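Local coordinates for tailspike protein (Acinetobacter phage vB_ApiP_P1, PDB 6E1R), which probably binds the surface polysaccharide of its Acinetobacter baumannii host and hydrolyses it, as a tailspike carried on the phage particle, at residues M12-V17 against G32-M37; E25-S30 against N68-Q73; N251-C256 against T274-F279; I301-G306 against P330-Q335. One frame throughout, in Å; residues are numbered along the deposited sequence.

In the fold
Along the chain the contacts fall into two pairs. Contacts 1 and 2 lie in the N-terminal part of this fragment, their segments alternating in sequence and their centres about 10 Å apart; both reach the mixed sheet that runs from strand 16-18 to strand 66-67, and Lys-15 and Trp-70 touch between them. Contacts 3 and 4 follow near the middle of the chain, again about 10 Å apart between centres, on successive rungs of a parallel beta-helix: strand 276-278 of contact 3 pairs with strand 301-304 of contact 4. Some 50 to 62 Å separates the centres of the two pairs. All four contacts also touch the second subunit of the trimer.

Contact 1 of 4, residues M12-V17 against G32-M37; sequences MNLKGV and GQVVLM
Lys-15 meets segment 32-37 at Val-34 with its CB and at Gln-33 with the far part of its chain. CB rests against Val-34 O, while the backbone N of Lys-15 donates to that same Val-34 O at 3.0 Å. With CG anti to the backbone N (chi1 177°) the chain runs out straight, so CD arrives 3.3 Å from Gln-33 OE1. CE continues the line, 3.6 Å from Gln-33 OE1; only NZ is folded back, by chi4 (64°), also to 3.6 Å from Gln-33 OE1, a proximity rather than a hydrogen bond. That oxygen instead accepts from Ser-30 N. Leu-14 sends its CD1 branch obliquely onto Val-34, 3.5 Å from Val-34 CG1, and its side chain also meets Leu-14 of the third subunit. Further along, Leu-36 N donates to Gly-16 O at 3.1 Å. Beyond it Val-17 and Leu-36 run alongside each other on one face of the sheet, with Val-17 CG1 3.7 Å from Leu-36 CD2; His-50 of the third subunit packs on Leu-36. Parallel pairing of Val-17 with Leu-36, with helix 21-25 in the connection between them, is that of a beta-alpha-beta crossover, here lying at a subunit interface.

Contact 2 of 4, residues E25-S30 against N68-Q73; sequences EGLSGS and NGWVKQ
The Trp-70 indole meets segment 25-30 mainly by its edge. Leu-27 O sits in the ring plane and takes the NE1 hydrogen at 3.1 Å in a nearly straight bond (170° at the hydrogen), although NE1 lies well above the plane of that carbonyl. Next to this polar point the Leu-27 side chain crosses the indole at about a right angle, its CD2 branch 3.4 Å from Trp-70 CZ2. Gly-29 CA approaches the same Trp-70 CZ2 obliquely, at 3.8 Å. Tyr-53 adds an edge-to-face ring contact to the indole. The bond to Leu-27 O helps fix the turn of the ring.

The second flat group is the Asn-68 amide. Its ND2 donates to Glu-25 O at 3.2 Å, with the acceptor tilted 18° from the amide plane and the donor above the carbonyl plane, a less direct geometry than that of the indole. With chi1 -78° the amide extends toward segment 25-30, and ND2 comes 3.3 Å from Glu-25 CB. Two side-chain donors therefore hold two main-chain carbonyls of a segment that has no strand pairing here.

Trp-70 starts strand 70-72, which is bonded to strand 49-53 through Val-71 and Lys-52. Segment 25-30 leaves helix 21-25 and runs past the NE1 and CZ2 edge of the tryptophan before the chain enters strand 34-37; Lys-15 packs on both Leu-27 and Trp-70.

Contact 3 of 4, residues N251-C256 against T274-F279; sequences NTFYNC and TQWHFF
Phe-253 and Phe-278 stand side by side in the close-packed half of this parallel strand pair. Their ring planes are 11° from parallel but slid apart, the centroids 4.8 Å from each other, and Phe-278 CE2 lies over one face of the Phe-253 ring. Toward the start of the strands Asn-251 and Trp-276 pair likewise: Asn-251 CB makes a CH-pi contact 4.1 Å from the centroid of the six-membered ring of Trp-276, and ND2 sits over the same indole toward its rim, the amide standing nearly upright on the ring at 87°. This face is packed against Ile-237 and Ile-267 inside the beta-helix.

On the other face the fit is more polar. Tyr-254 and Phe-279 again run alongside, centroids 5.1 Å apart, but near Thr-252 a water lies between OG1 and Gln-275 O in weak bonds, and His-277 NE2 donates to Gln-275 OE1 at 2.6 Å. Here Thr-252 OG1 reaches Asn-255 of the second subunit. Five backbone hydrogen bonds join the two strands.

The inner face is mainly aromatic, the outer one mixes rings with polar groups. Aromatic rings follow one another from rung to rung inside the helix, slid apart between Phe-253 and Phe-278, while buried hydroxyl, amide and imidazole groups on the outer face are satisfied by hydrogen bonds, several of them between subunits, consistent with a tightly associated trimer.

Contact 4 of 4, residues I301-G306 against P330-Q335; sequences IMFVGG and PLIKFQ
Phe-303 and Phe-334 point the same way from adjacent parallel strands, their ring planes only 2° from parallel yet slid apart, with centroids 5.1 Å from each other. Overlap is slight: Phe-303 CD1 meets Phe-334 CE1 at 3.6 Å, and Lys-333 O lies in plane at the edge of the Phe-303 ring. Both rings have CG anti to the carbonyl carbon (chi1 -61° and -64°), and the shared first torsion, with both rings turned about a right angle at chi2, lets them lie parallel. Ile-301 and Ile-332 continue the same face, Ile-301 CB 4.3 Å from Ile-332 CG1.

From the reverse face Met-302, a selenomethionine, and Lys-333 cross obliquely, meeting only near their bases at Met-302 CG and Lys-333 CB, 4.2 Å apart, beyond which the two chains diverge. Lys-333 runs out fully extended to a salt bridge with Glu-361 of the second subunit, and Gln-335, equally extended, hydrogen-bonds to Gln-335 of both other subunits. Lysine and glutamine thus find polar partners within the trimer although buried. Five backbone bonds hold the strands in register, among them Phe-303 N to Lys-333 O at 2.8 Å and Gly-305 N to Gln-335 O at 2.8 Å.

Strand 301-304 is flanked by strand 276-278, and strand 331-335 by strand 357-361, whose Phe-360 stacks on Phe-334. Ile-293 and Ile-318, from strands 293-297 and 316-320, cover the phenylalanine and isoleucine face inside the beta-helix.

Contact 1 of 4, residues M12-V17 against G32-M37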
loop_
_atom_site.group_PDB
_atom_site.type_symbol
_atom_site.label_atom_id
_atom_site.label_comp_id
_atom_site.label_asym_id
_atom_site.label_seq_id
_atom_site.Cartn_x
_atom_site.Cartn_y
_atom_site.Cartn_z
HETATM N N MSE A 12 37.134 -20.632 46.650
HETATM C CA MSE A 12 36.484 -19.362 46.957
HETATM C C MSE A 12 35.042 -19.593 47.398
HETATM O O MSE A 12 34.288 -20.287 46.717
HETATM C CB MSE A 12 36.525 -18.434 45.738
HETATM C CG MSE A 12 35.791 -17.113 45.920
HETATM SE SE MSE A 12 36.945 -15.668 46.540
HETATM C CE MSE A 12 38.183 -15.601 45.036
ATOM N N ASN A 13 34.660 -19.018 48.534
ATOM C CA ASN A 13 33.315 -19.164 49.064
ATOM C C ASN A 13 32.531 -17.870 48.891
ATOM O O ASN A 13 33.097 -16.796 48.668
ATOM C CB ASN A 13 33.347 -19.545 50.549
ATOM C CG ASN A 13 33.771 -20.981 50.774
ATOM O OD1 ASN A 13 33.534 -21.850 49.935
ATOM N ND2 ASN A 13 34.402 -21.240 51.913
ATOM N N LEU A 14 31.208 -17.987 48.995
ATOM C CA LEU A 14 30.349 -16.811 48.948
ATOM C C LEU A 14 30.526 -16.006 50.227
ATOM O O LEU A 14 30.486 -16.559 51.330
ATOM C CB LEU A 14 28.890 -17.228 48.770
ATOM C CG LEU A 14 27.853 -16.114 48.599
ATOM C CD1 LEU A 14 28.070 -15.372 47.298
ATOM C CD2 LEU A 14 26.444 -16.680 48.660
ATOM N N LYS A 15 30.724 -14.694 50.084
ATOM C CA LYS A 15 30.985 -13.870 51.259
ATOM C C LYS A 15 29.737 -13.727 52.121
ATOM O O LYS A 15 29.796 -13.877 53.347
ATOM C CB LYS A 15 31.516 -12.499 50.838
ATOM C CG LYS A 15 31.749 -11.557 52.006
ATOM C CD LYS A 15 32.432 -10.276 51.568
ATOM C CE LYS A 15 32.635 -9.346 52.748
ATOM N NZ LYS A 15 33.562 -9.922 53.759
ATOM N N GLY A 16 28.600 -13.446 51.499
ATOM C CA GLY A 16 27.370 -13.280 52.242
ATOM C C GLY A 16 26.284 -12.723 51.347
ATOM O O GLY A 16 26.413 -12.699 50.120
ATOM N N VAL A 17 25.198 -12.297 51.986
ATOM C CA VAL A 17 24.050 -11.729 51.294
ATOM C C VAL A 17 23.684 -10.404 51.951
ATOM O O VAL A 17 23.680 -10.287 53.181
ATOM C CB VAL A 17 22.845 -12.694 51.291
ATOM C CG1 VAL A 17 23.160 -13.935 50.471
ATOM C CG2 VAL A 17 22.469 -13.085 52.704
ATOM N N GLY A 32 38.207 -10.321 44.647
ATOM C CA GLY A 32 37.610 -11.570 44.232
ATOM C C GLY A 32 36.385 -11.994 45.008
ATOM O O GLY A 32 35.670 -12.899 44.555
ATOM N N GLN A 33 36.111 -11.377 46.155
ATOM C CA GLN A 33 34.968 -11.784 46.960
ATOM C C GLN A 33 33.669 -11.413 46.259
ATOM O O GLN A 33 33.537 -10.327 45.689
ATOM C CB GLN A 33 35.027 -11.134 48.341
ATOM C CG GLN A 33 36.191 -11.603 49.197
ATOM C CD GLN A 33 36.117 -11.078 50.617
ATOM O OE1 GLN A 33 35.653 -9.964 50.856
ATOM N NE2 GLN A 33 36.576 -11.882 51.569
ATOM N N VAL A 34 32.703 -12.325 46.309
ATOM C CA VAL A 34 31.419 -12.151 45.646
ATOM C C VAL A 34 30.329 -12.133 46.708
ATOM O O VAL A 34 30.365 -12.917 47.663
ATOM C CB VAL A 34 31.176 -13.257 44.595
ATOM C CG1 VAL A 34 29.742 -13.759 44.631
ATOM C CG2 VAL A 34 31.537 -12.748 43.210
ATOM N N VAL A 35 29.365 -11.227 46.543
ATOM C CA VAL A 35 28.252 -11.076 47.467
ATOM C C VAL A 35 26.955 -11.087 46.666
ATOM O O VAL A 35 26.933 -10.799 45.468
ATOM C CB VAL A 35 28.379 -9.777 48.300
ATOM C CG1 VAL A 35 28.121 -8.555 47.429
ATOM C CG2 VAL A 35 27.457 -9.795 49.511
ATOM N N LEU A 36 25.867 -11.442 47.345
ATOM C CA LEU A 36 24.536 -11.485 46.752
ATOM C C LEU A 36 23.698 -10.351 47.325
ATOM O O LEU A 36 23.487 -10.283 48.541
ATOM C CB LEU A 36 23.861 -12.833 47.009
ATOM C CG LEU A 36 22.355 -12.920 46.729
ATOM C CD1 LEU A 36 22.027 -12.587 45.284
ATOM C CD2 LEU A 36 21.824 -14.300 47.087
HETATM N N MSE A 37 23.226 -9.466 46.454
HETATM C CA MSE A 37 22.332 -8.399 46.878
HETATM C C MSE A 37 20.911 -8.696 46.419
HETATM O O MSE A 37 20.667 -8.919 45.234
HETATM C CB MSE A 37 22.794 -7.045 46.339
HETATM C CG MSE A 37 22.044 -5.866 46.940
HETATM SE SE MSE A 37 22.729 -4.131 46.378
HETATM C CE MSE A 37 22.057 -4.119 44.548
#

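Contact 2 of 4, residues E25-S30 against N68-Q73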
loop_
_atom_site.group_PDB
_atom_site.type_symbol
_atom_site.label_atom_id
_atom_site.label_comp_id
_atom_site.label_asym_id
_atom_site.label_seq_id
_atom_site.Cartn_x
_atom_site.Cartn_y
_atom_site.Cartn_z
ATOM N N GLU A 25 27.464 -0.538 50.232
ATOM C CA GLU A 25 28.514 0.476 50.220
ATOM C C GLU A 25 29.272 0.509 51.543
ATOM O O GLU A 25 30.494 0.704 51.560
ATOM C CB GLU A 25 27.907 1.841 49.892
ATOM C CG GLU A 25 26.682 2.212 50.715
ATOM C CD GLU A 25 26.012 3.484 50.223
ATOM O OE1 GLU A 25 26.513 4.088 49.251
ATOM O OE2 GLU A 25 24.985 3.881 50.814
ATOM N N GLY A 26 28.568 0.330 52.663
ATOM C CA GLY A 26 29.233 0.256 53.952
ATOM C C GLY A 26 29.951 -1.049 54.224
ATOM O O GLY A 26 30.754 -1.115 55.161
ATOM N N LEU A 27 29.677 -2.088 53.439
ATOM C CA LEU A 27 30.294 -3.390 53.650
ATOM C C LEU A 27 31.678 -3.432 53.007
ATOM O O LEU A 27 31.848 -3.034 51.850
ATOM C CB LEU A 27 29.390 -4.495 53.098
ATOM C CG LEU A 27 29.781 -5.960 53.307
ATOM C CD1 LEU A 27 28.540 -6.806 53.531
ATOM C CD2 LEU A 27 30.539 -6.486 52.113
ATOM N N SER A 28 32.661 -3.924 53.758
ATOM C CA SER A 28 34.043 -4.006 53.308
ATOM C C SER A 28 34.372 -5.415 52.828
ATOM O O SER A 28 33.782 -6.398 53.280
ATOM C CB SER A 28 35.000 -3.606 54.433
ATOM O OG SER A 28 36.337 -3.537 53.968
ATOM N N GLY A 29 35.328 -5.503 51.904
ATOM C CA GLY A 29 35.696 -6.785 51.338
ATOM C C GLY A 29 37.098 -6.777 50.768
ATOM O O GLY A 29 37.822 -5.780 50.839
ATOM N N SER A 30 37.476 -7.920 50.200
ATOM C CA SER A 30 38.774 -8.122 49.572
ATOM C C SER A 30 38.581 -8.526 48.115
ATOM O O SER A 30 37.465 -8.794 47.663
ATOM C CB SER A 30 39.588 -9.188 50.317
ATOM O OG SER A 30 39.715 -8.867 51.691
ATOM N N ASN A 68 31.505 1.444 45.850
ATOM C CA ASN A 68 32.595 1.367 46.828
ATOM C C ASN A 68 33.404 0.078 46.672
ATOM O O ASN A 68 33.688 -0.631 47.639
ATOM C CB ASN A 68 32.066 1.516 48.255
ATOM C CG ASN A 68 31.752 2.957 48.612
ATOM O OD1 ASN A 68 32.282 3.888 48.005
ATOM N ND2 ASN A 68 30.895 3.148 49.606
ATOM N N GLY A 69 33.778 -0.218 45.429
ATOM C CA GLY A 69 34.599 -1.361 45.108
ATOM C C GLY A 69 33.836 -2.578 44.629
ATOM O O GLY A 69 34.440 -3.472 44.026
ATOM N N TRP A 70 32.532 -2.637 44.882
ATOM C CA TRP A 70 31.711 -3.765 44.463
ATOM C C TRP A 70 31.203 -3.504 43.051
ATOM O O TRP A 70 30.401 -2.589 42.832
ATOM C CB TRP A 70 30.564 -3.984 45.445
ATOM C CG TRP A 70 31.057 -4.328 46.810
ATOM C CD1 TRP A 70 31.170 -3.490 47.881
ATOM C CD2 TRP A 70 31.541 -5.603 47.244
ATOM N NE1 TRP A 70 31.681 -4.171 48.960
ATOM C CE2 TRP A 70 31.916 -5.470 48.594
ATOM C CE3 TRP A 70 31.684 -6.847 46.623
ATOM C CZ2 TRP A 70 32.430 -6.532 49.331
ATOM C CZ3 TRP A 70 32.189 -7.901 47.358
ATOM C CH2 TRP A 70 32.557 -7.737 48.698
ATOM N N VAL A 71 31.661 -4.310 42.098
ATOM C CA VAL A 71 31.295 -4.141 40.697
ATOM C C VAL A 71 30.100 -5.027 40.381
ATOM O O VAL A 71 30.070 -6.208 40.750
ATOM C CB VAL A 71 32.480 -4.454 39.768
ATOM C CG1 VAL A 71 32.578 -3.403 38.676
ATOM C CG2 VAL A 71 33.779 -4.494 40.550
ATOM N N LYS A 72 29.111 -4.449 39.701
ATOM C CA LYS A 72 27.925 -5.190 39.296
ATOM C C LYS A 72 28.302 -6.298 38.322
ATOM O O LYS A 72 29.040 -6.070 37.359
ATOM C CB LYS A 72 26.916 -4.233 38.659
ATOM C CG LYS A 72 25.527 -4.804 38.462
ATOM C CD LYS A 72 24.614 -3.778 37.807
ATOM C CE LYS A 72 23.180 -4.275 37.728
ATOM N NZ LYS A 72 22.638 -4.616 39.071
ATOM N N GLN A 73 27.806 -7.506 38.583
ATOM C CA GLN A 73 28.162 -8.673 37.784
ATOM C C GLN A 73 27.170 -8.971 36.665
ATOM O O GLN A 73 27.474 -9.808 35.808
ATOM C CB GLN A 73 28.297 -9.907 38.682
ATOM C CG GLN A 73 29.434 -9.817 39.689
ATOM C CD GLN A 73 30.791 -9.677 39.028
ATOM O OE1 GLN A 73 31.341 -10.646 38.502
ATOM N NE2 GLN A 73 31.340 -8.468 39.051
#

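Contact 3 of 4, residues N251-C256 against T274-F279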
loop_
_atom_site.group_PDB
_atom_site.type_symbol
_atom_site.label_atom_id
_atom_site.label_comp_id
_atom_site.label_asym_id
_atom_site.label_seq_id
_atom_site.Cartn_x
_atom_site.Cartn_y
_atom_site.Cartn_z
ATOM N N ASN A 251 7.113 9.951 8.873
ATOM C CA ASN A 251 6.480 9.336 10.035
ATOM C C ASN A 251 5.367 8.412 9.554
ATOM O O ASN A 251 4.372 8.873 8.986
ATOM C CB ASN A 251 5.960 10.409 10.988
ATOM C CG ASN A 251 7.078 11.274 11.543
ATOM O OD1 ASN A 251 8.145 10.773 11.899
ATOM N ND2 ASN A 251 6.850 12.578 11.593
ATOM N N THR A 252 5.536 7.111 9.787
ATOM C CA THR A 252 4.615 6.088 9.313
ATOM C C THR A 252 3.960 5.378 10.489
ATOM O O THR A 252 4.604 5.120 11.512
ATOM C CB THR A 252 5.331 5.062 8.423
ATOM O OG1 THR A 252 6.423 5.692 7.743
ATOM C CG2 THR A 252 4.371 4.461 7.412
ATOM N N PHE A 253 2.678 5.059 10.332
ATOM C CA PHE A 253 1.872 4.452 11.383
ATOM C C PHE A 253 1.277 3.152 10.863
ATOM O O PHE A 253 0.588 3.147 9.836
ATOM C CB PHE A 253 0.767 5.406 11.840
ATOM C CG PHE A 253 1.280 6.720 12.356
ATOM C CD1 PHE A 253 1.661 7.727 11.481
ATOM C CD2 PHE A 253 1.381 6.949 13.715
ATOM C CE1 PHE A 253 2.135 8.936 11.955
ATOM C CE2 PHE A 253 1.853 8.154 14.195
ATOM C CZ PHE A 253 2.230 9.148 13.313
ATOM N N TYR A 254 1.539 2.056 11.572
ATOM C CA TYR A 254 1.030 0.737 11.213
ATOM C C TYR A 254 0.096 0.249 12.311
ATOM O O TYR A 254 0.523 0.073 13.457
ATOM C CB TYR A 254 2.174 -0.259 11.011
ATOM C CG TYR A 254 3.152 0.110 9.918
ATOM C CD1 TYR A 254 3.077 -0.483 8.663
ATOM C CD2 TYR A 254 4.158 1.040 10.143
ATOM C CE1 TYR A 254 3.973 -0.154 7.664
ATOM C CE2 TYR A 254 5.057 1.375 9.150
ATOM C CZ TYR A 254 4.960 0.775 7.913
ATOM O OH TYR A 254 5.856 1.107 6.922
ATOM N N ASN A 255 -1.174 0.041 11.960
ATOM C CA ASN A 255 -2.167 -0.560 12.854
ATOM C C ASN A 255 -2.339 0.229 14.150
ATOM O O ASN A 255 -2.704 -0.333 15.186
ATOM C CB ASN A 255 -1.819 -2.019 13.167
ATOM C CG ASN A 255 -1.548 -2.833 11.918
ATOM O OD1 ASN A 255 -2.473 -3.331 11.274
ATOM N ND2 ASN A 255 -0.275 -2.974 11.569
ATOM N N CYS A 256 -2.077 1.530 14.112
ATOM C CA CYS A 256 -2.258 2.352 15.296
ATOM C C CYS A 256 -3.725 2.738 15.458
ATOM O O CYS A 256 -4.512 2.708 14.509
ATOM C CB CYS A 256 -1.383 3.602 15.224
ATOM S SG CYS A 256 0.384 3.244 15.231
ATOM N N THR A 274 6.793 16.340 5.486
ATOM C CA THR A 274 6.534 15.436 4.377
ATOM C C THR A 274 6.393 13.994 4.848
ATOM O O THR A 274 6.995 13.580 5.843
ATOM C CB THR A 274 7.657 15.519 3.335
ATOM O OG1 THR A 274 8.912 15.213 3.955
ATOM C CG2 THR A 274 7.726 16.911 2.738
ATOM N N GLN A 275 5.574 13.238 4.114
ATOM C CA GLN A 275 5.484 11.781 4.218
ATOM C C GLN A 275 4.999 11.346 5.606
ATOM O O GLN A 275 5.746 10.823 6.435
ATOM C CB GLN A 275 6.828 11.134 3.863
ATOM C CG GLN A 275 7.255 11.368 2.421
ATOM C CD GLN A 275 6.414 10.591 1.428
ATOM O OE1 GLN A 275 6.113 9.416 1.639
ATOM N NE2 GLN A 275 6.030 11.246 0.337
ATOM N N TRP A 276 3.708 11.579 5.826
ATOM C CA TRP A 276 2.968 11.025 6.957
ATOM C C TRP A 276 1.928 10.071 6.381
ATOM O O TRP A 276 0.959 10.511 5.753
ATOM C CB TRP A 276 2.298 12.124 7.779
ATOM C CG TRP A 276 3.220 12.988 8.594
ATOM C CD1 TRP A 276 4.234 13.774 8.129
ATOM C CD2 TRP A 276 3.181 13.184 10.015
ATOM N NE1 TRP A 276 4.839 14.434 9.173
ATOM C CE2 TRP A 276 4.210 14.089 10.341
ATOM C CE3 TRP A 276 2.380 12.673 11.042
ATOM C CZ2 TRP A 276 4.458 14.497 11.651
ATOM C CZ3 TRP A 276 2.630 13.078 12.343
ATOM C CH2 TRP A 276 3.662 13.980 12.634
ATOM N N HIS A 277 2.123 8.770 6.587
ATOM C CA HIS A 277 1.245 7.761 6.014
ATOM C C HIS A 277 0.716 6.843 7.107
ATOM O O HIS A 277 1.342 6.675 8.156
ATOM C CB HIS A 277 1.966 6.946 4.933
ATOM C CG HIS A 277 2.496 7.778 3.808
ATOM N ND1 HIS A 277 1.685 8.572 3.025
ATOM C CD2 HIS A 277 3.754 7.947 3.337
ATOM C CE1 HIS A 277 2.420 9.192 2.120
ATOM N NE2 HIS A 277 3.679 8.828 2.287
ATOM N N PHE A 278 -0.447 6.249 6.845
ATOM C CA PHE A 278 -1.183 5.461 7.831
ATOM C C PHE A 278 -1.618 4.147 7.196
ATOM O O PHE A 278 -2.512 4.131 6.343
ATOM C CB PHE A 278 -2.391 6.237 8.358
ATOM C CG PHE A 278 -2.036 7.559 8.979
ATOM C CD1 PHE A 278 -1.896 8.695 8.198
ATOM C CD2 PHE A 278 -1.848 7.666 10.346
ATOM C CE1 PHE A 278 -1.567 9.909 8.770
ATOM C CE2 PHE A 278 -1.523 8.878 10.924
ATOM C CZ PHE A 278 -1.381 10.000 10.135
ATOM N N PHE A 279 -0.993 3.047 7.613
ATOM C CA PHE A 279 -1.310 1.716 7.104
ATOM C C PHE A 279 -2.226 1.010 8.097
ATOM O O PHE A 279 -1.810 0.689 9.215
ATOM C CB PHE A 279 -0.037 0.904 6.873
ATOM C CG PHE A 279 0.794 1.387 5.720
ATOM C CD1 PHE A 279 1.720 2.402 5.893
ATOM C CD2 PHE A 279 0.652 0.824 4.463
ATOM C CE1 PHE A 279 2.489 2.847 4.832
ATOM C CE2 PHE A 279 1.416 1.264 3.399
ATOM C CZ PHE A 279 2.336 2.277 3.585
HETATM O O HOH W 1 6.975 7.943 5.280
#

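Contact 4 of 4, residues I301-G306 against P330-Q335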
loop_
_atom_site.group_PDB
_atom_site.type_symbol
_atom_site.label_atom_id
_atom_site.label_comp_id
_atom_site.label_asym_id
_atom_site.label_seq_id
_atom_site.Cartn_x
_atom_site.Cartn_y
_atom_site.Cartn_z
ATOM N N ILE A 301 -0.301 12.423 1.387
ATOM C CA ILE A 301 -0.721 11.770 2.621
ATOM C C ILE A 301 -1.629 10.613 2.229
ATOM O O ILE A 301 -2.658 10.823 1.575
ATOM C CB ILE A 301 -1.443 12.739 3.570
ATOM C CG1 ILE A 301 -0.552 13.942 3.883
ATOM C CG2 ILE A 301 -1.858 12.023 4.847
ATOM C CD1 ILE A 301 -1.244 15.013 4.697
HETATM N N MSE A 302 -1.252 9.400 2.617
HETATM C CA MSE A 302 -1.994 8.219 2.188
HETATM C C MSE A 302 -2.509 7.373 3.347
HETATM O O MSE A 302 -1.829 7.196 4.357
HETATM C CB MSE A 302 -1.123 7.352 1.279
HETATM C CG MSE A 302 -0.611 8.065 0.045
HETATM SE SE MSE A 302 0.460 6.883 -1.068
HETATM C CE MSE A 302 1.709 6.241 0.288
ATOM N N PHE A 303 -3.720 6.848 3.182
ATOM C CA PHE A 303 -4.325 5.910 4.122
ATOM C C PHE A 303 -4.517 4.588 3.393
ATOM O O PHE A 303 -5.407 4.468 2.544
ATOM C CB PHE A 303 -5.655 6.438 4.660
ATOM C CG PHE A 303 -5.538 7.728 5.419
ATOM C CD1 PHE A 303 -5.582 8.944 4.758
ATOM C CD2 PHE A 303 -5.385 7.724 6.796
ATOM C CE1 PHE A 303 -5.478 10.130 5.453
ATOM C CE2 PHE A 303 -5.279 8.908 7.499
ATOM C CZ PHE A 303 -5.324 10.112 6.826
ATOM N N VAL A 304 -3.688 3.603 3.717
ATOM C CA VAL A 304 -3.724 2.299 3.058
ATOM C C VAL A 304 -4.426 1.348 4.023
ATOM O O VAL A 304 -3.810 0.760 4.916
ATOM C CB VAL A 304 -2.326 1.812 2.675
ATOM C CG1 VAL A 304 -2.410 0.486 1.938
ATOM C CG2 VAL A 304 -1.615 2.855 1.819
ATOM N N GLY A 305 -5.738 1.204 3.845
ATOM C CA GLY A 305 -6.541 0.371 4.718
ATOM C C GLY A 305 -6.797 1.002 6.073
ATOM O O GLY A 305 -6.043 1.881 6.500
ATOM N N GLY A 306 -7.875 0.594 6.748
ATOM C CA GLY A 306 -8.136 1.049 8.095
ATOM C C GLY A 306 -9.544 1.581 8.236
ATOM O O GLY A 306 -10.407 1.355 7.381
ATOM N N PRO A 330 0.087 17.143 -2.777
ATOM C CA PRO A 330 -0.467 16.938 -4.121
ATOM C C PRO A 330 -1.647 15.983 -4.117
ATOM O O PRO A 330 -2.570 16.122 -4.926
ATOM C CB PRO A 330 0.721 16.366 -4.904
ATOM C CG PRO A 330 1.529 15.658 -3.870
ATOM C CD PRO A 330 1.386 16.469 -2.606
ATOM N N LEU A 331 -1.625 15.007 -3.211
ATOM C CA LEU A 331 -2.617 13.945 -3.210
ATOM C C LEU A 331 -2.870 13.460 -1.792
ATOM O O LEU A 331 -1.929 13.261 -1.018
ATOM C CB LEU A 331 -2.163 12.770 -4.085
ATOM C CG LEU A 331 -2.988 11.489 -3.974
ATOM C CD1 LEU A 331 -4.409 11.733 -4.448
ATOM C CD2 LEU A 331 -2.338 10.361 -4.762
ATOM N N ILE A 332 -4.143 13.274 -1.460
ATOM C CA ILE A 332 -4.558 12.578 -0.249
ATOM C C ILE A 332 -5.372 11.373 -0.699
ATOM O O ILE A 332 -6.492 11.526 -1.205
ATOM C CB ILE A 332 -5.367 13.474 0.696
ATOM C CG1 ILE A 332 -4.507 14.641 1.187
ATOM C CG2 ILE A 332 -5.892 12.664 1.874
ATOM C CD1 ILE A 332 -5.222 15.560 2.154
ATOM N N LYS A 333 -4.815 10.178 -0.524
ATOM C CA LYS A 333 -5.427 8.950 -1.013
ATOM C C LYS A 333 -6.039 8.176 0.144
ATOM O O LYS A 333 -5.363 7.900 1.141
ATOM C CB LYS A 333 -4.406 8.078 -1.746
ATOM C CG LYS A 333 -5.015 6.825 -2.356
ATOM C CD LYS A 333 -4.017 6.066 -3.214
ATOM C CE LYS A 333 -4.684 4.891 -3.917
ATOM N NZ LYS A 333 -3.726 4.110 -4.747
ATOM N N PHE A 334 -7.314 7.832 0.007
ATOM C CA PHE A 334 -8.018 6.957 0.941
ATOM C C PHE A 334 -8.192 5.619 0.227
ATOM O O PHE A 334 -9.174 5.403 -0.487
ATOM C CB PHE A 334 -9.356 7.559 1.358
ATOM C CG PHE A 334 -9.231 8.845 2.123
ATOM C CD1 PHE A 334 -9.037 8.837 3.494
ATOM C CD2 PHE A 334 -9.305 10.064 1.470
ATOM C CE1 PHE A 334 -8.922 10.021 4.197
ATOM C CE2 PHE A 334 -9.189 11.250 2.170
ATOM C CZ PHE A 334 -8.998 11.229 3.534
ATOM N N GLN A 335 -7.228 4.723 0.417
ATOM C CA GLN A 335 -7.189 3.443 -0.289
ATOM C C GLN A 335 -7.842 2.379 0.586
ATOM O O GLN A 335 -7.229 1.870 1.527
ATOM C CB GLN A 335 -5.754 3.071 -0.649
ATOM C CG GLN A 335 -5.624 1.749 -1.385
ATOM C CD GLN A 335 -4.219 1.500 -1.899
ATOM O OE1 GLN A 335 -3.424 2.429 -2.043
ATOM N NE2 GLN A 335 -3.906 0.240 -2.179
#